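Local atomic coordinates of D-3-phosphoglycerate dehydrogenase-related protein (Vibrio cholerae, PDB entry 4S1V), a protein that probably oxidises or reduces D-2-hydroxyacids or their keto acids with a nicotinamide cofactor, as a member of the D-isomer-specific 2-hydroxyacid dehydrogenase family. Residues E108-L113 / V235-A240. Residues are numbered along the deposited sequence; the frame is centred on the assembly and turned at random.
Sequences ELCWSL and VNTSRA
No flat group enters the touching surface itself, where Cys110 meets Thr237; the flat groups flank it. The CA-CB bond of Trp111 points away from 235-240, and its indole is met edge-to-face by Phe169 and at an inclined angle by Phe165, with Ile162 touching it. Beyond the contact, the Asn236 amide ties the turn together. Its OD1 accepts from Ser238 N at 3.0 Å, an Asx turn, with the donor above the carbonyl plane. ND2, with its partner close to the amide plane, donates to Arg239 O at 3.0 Å, so the amide is fixed at both ends. Arg239 NH1 donates to Ser238 O at 2.7 Å, the acceptor lying somewhat out of the guanidinium plane, while NH2 forms a salt bridge with Glu56.

The touching surface joins helix 104-119 to the C-terminal end of strand 233-236, a parallel strand of the Rossmann-type nucleotide-binding sheet, between strands 205-208 and 259-262, and to the loop that follows it. Cys110 has its CB directed toward 235-240, and chi1 of -179° puts SG anti to the backbone N, where it lies 3.7 Å from Thr237 OG1 and 4.1 Å from Val235 CG1. Thr237 presents both branches to this helix face, CG2 lying 3.9 Å from Cys110 CB. One turn on, Leu113 CD1 comes within 4.0 Å of Thr237 CG2, the two side chains running antiparallel as they pass. No hydrogen bond joins the two segments; they meet by side-chain packing. On the helix, Glu108 accepts from the backbone N of Leu145 and Ser146 of the second subunit, and Leu121 of that subunit packs on Leu113.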
loop_
_atom_site.group_PDB
_atom_site.type_symbol
_atom_site.label_atom_id
_atom_site.label_comp_id
_atom_site.label_asym_id
_atom_site.label_seq_id
_atom_site.Cartn_x
_atom_site.Cartn_y
_atom_site.Cartn_z
ATOM N N GLU C 108 6.912 -23.207 19.297
ATOM C CA GLU C 108 7.272 -21.786 19.403
ATOM C C GLU C 108 7.019 -21.018 18.094
ATOM O O GLU C 108 6.534 -19.883 18.124
ATOM C CB GLU C 108 8.736 -21.610 19.860
ATOM C CG GLU C 108 9.027 -22.075 21.287
ATOM C CD GLU C 108 10.350 -21.557 21.856
ATOM O OE1 GLU C 108 10.950 -20.622 21.265
ATOM O OE2 GLU C 108 10.791 -22.081 22.915
ATOM N N LEU C 109 7.331 -21.642 16.954
ATOM C CA LEU C 109 7.102 -21.023 15.645
ATOM C C LEU C 109 5.610 -20.839 15.349
ATOM O O LEU C 109 5.195 -19.777 14.881
ATOM C CB LEU C 109 7.801 -21.820 14.527
ATOM C CG LEU C 109 7.830 -21.322 13.068
ATOM C CD1 LEU C 109 6.510 -21.605 12.348
ATOM C CD2 LEU C 109 8.217 -19.851 12.948
ATOM N N CYS C 110 4.814 -21.870 15.633
ATOM C CA CYS C 110 3.366 -21.793 15.485
ATOM C C CYS C 110 2.841 -20.595 16.270
ATOM O O CYS C 110 2.027 -19.828 15.764
ATOM C CB CYS C 110 2.696 -23.078 15.967
ATOM S SG CYS C 110 0.896 -23.071 15.786
ATOM N N TRP C 111 3.335 -20.421 17.496
ATOM C CA TRP C 111 2.896 -19.310 18.319
ATOM C C TRP C 111 3.293 -17.979 17.750
ATOM O O TRP C 111 2.522 -17.012 17.790
ATOM C CB TRP C 111 3.395 -19.447 19.754
ATOM C CG TRP C 111 2.447 -18.752 20.687
ATOM C CD1 TRP C 111 2.674 -17.604 21.444
ATOM C CD2 TRP C 111 1.041 -19.101 20.929
ATOM N NE1 TRP C 111 1.546 -17.248 22.142
ATOM C CE2 TRP C 111 0.530 -18.108 21.879
ATOM C CE3 TRP C 111 0.194 -20.118 20.488
ATOM C CZ2 TRP C 111 -0.774 -18.148 22.346
ATOM C CZ3 TRP C 111 -1.122 -20.144 20.968
ATOM C CH2 TRP C 111 -1.589 -19.182 21.876
ATOM N N SER C 112 4.508 -17.919 17.213
ATOM C CA SER C 112 5.016 -16.718 16.565
ATOM C C SER C 112 4.145 -16.310 15.371
ATOM O O SER C 112 3.923 -15.118 15.134
ATOM C CB SER C 112 6.461 -16.939 16.116
ATOM O OG SER C 112 6.980 -15.773 15.501
ATOM N N LEU C 113 3.658 -17.303 14.629
ATOM C CA LEU C 113 2.766 -17.068 13.496
ATOM C C LEU C 113 1.441 -16.520 13.992
ATOM O O LEU C 113 0.897 -15.568 13.431
ATOM C CB LEU C 113 2.520 -18.362 12.698
ATOM C CG LEU C 113 3.651 -19.106 11.975
ATOM C CD1 LEU C 113 3.088 -19.882 10.790
ATOM C CD2 LEU C 113 4.749 -18.170 11.495
ATOM N N VAL C 235 -5.064 -21.636 11.417
ATOM C CA VAL C 235 -3.620 -21.861 11.466
ATOM C C VAL C 235 -3.276 -23.287 11.052
ATOM O O VAL C 235 -3.799 -24.252 11.618
ATOM C CB VAL C 235 -3.043 -21.578 12.868
ATOM C CG1 VAL C 235 -1.520 -21.601 12.835
ATOM C CG2 VAL C 235 -3.523 -20.228 13.395
ATOM N N ASN C 236 -2.392 -23.421 10.068
ATOM C CA ASN C 236 -1.889 -24.739 9.699
ATOM C C ASN C 236 -0.365 -24.791 9.681
ATOM O O ASN C 236 0.265 -24.283 8.745
ATOM C CB ASN C 236 -2.461 -25.172 8.348
ATOM C CG ASN C 236 -2.312 -26.666 8.082
ATOM O OD1 ASN C 236 -1.769 -27.427 8.899
ATOM N ND2 ASN C 236 -2.807 -27.099 6.926
ATOM N N THR C 237 0.216 -25.392 10.725
ATOM C CA THR C 237 1.663 -25.684 10.772
ATOM C C THR C 237 1.902 -27.191 10.699
ATOM O O THR C 237 2.950 -27.703 11.118
ATOM C CB THR C 237 2.331 -25.137 12.054
ATOM O OG1 THR C 237 1.656 -25.658 13.203
ATOM C CG2 THR C 237 2.281 -23.608 12.087
ATOM N N SER C 238 0.914 -27.905 10.175
ATOM C CA SER C 238 1.027 -29.346 10.025
ATOM C C SER C 238 1.317 -29.801 8.601
ATOM O O SER C 238 2.476 -30.020 8.243
ATOM C CB SER C 238 -0.236 -30.040 10.551
ATOM O OG SER C 238 -0.268 -29.971 11.970
ATOM N N ARG C 239 0.268 -29.946 7.799
ATOM C CA ARG C 239 0.401 -30.318 6.392
ATOM C C ARG C 239 -0.797 -29.748 5.659
ATOM O O ARG C 239 -1.926 -29.858 6.134
ATOM C CB ARG C 239 0.512 -31.835 6.151
ATOM C CG ARG C 239 1.782 -32.501 6.700
ATOM C CD ARG C 239 3.034 -32.078 5.936
ATOM N NE ARG C 239 4.237 -32.789 6.389
ATOM C CZ ARG C 239 5.083 -32.349 7.325
ATOM N NH1 ARG C 239 4.890 -31.188 7.940
ATOM N NH2 ARG C 239 6.143 -33.076 7.649
ATOM N N ALA C 240 -0.547 -29.123 4.507
ATOM C CA ALA C 240 -1.606 -28.494 3.717
ATOM C C ALA C 240 -2.670 -29.498 3.285
ATOM O O ALA C 240 -3.858 -29.174 3.255
ATOM C CB ALA C 240 -1.013 -27.787 2.502
#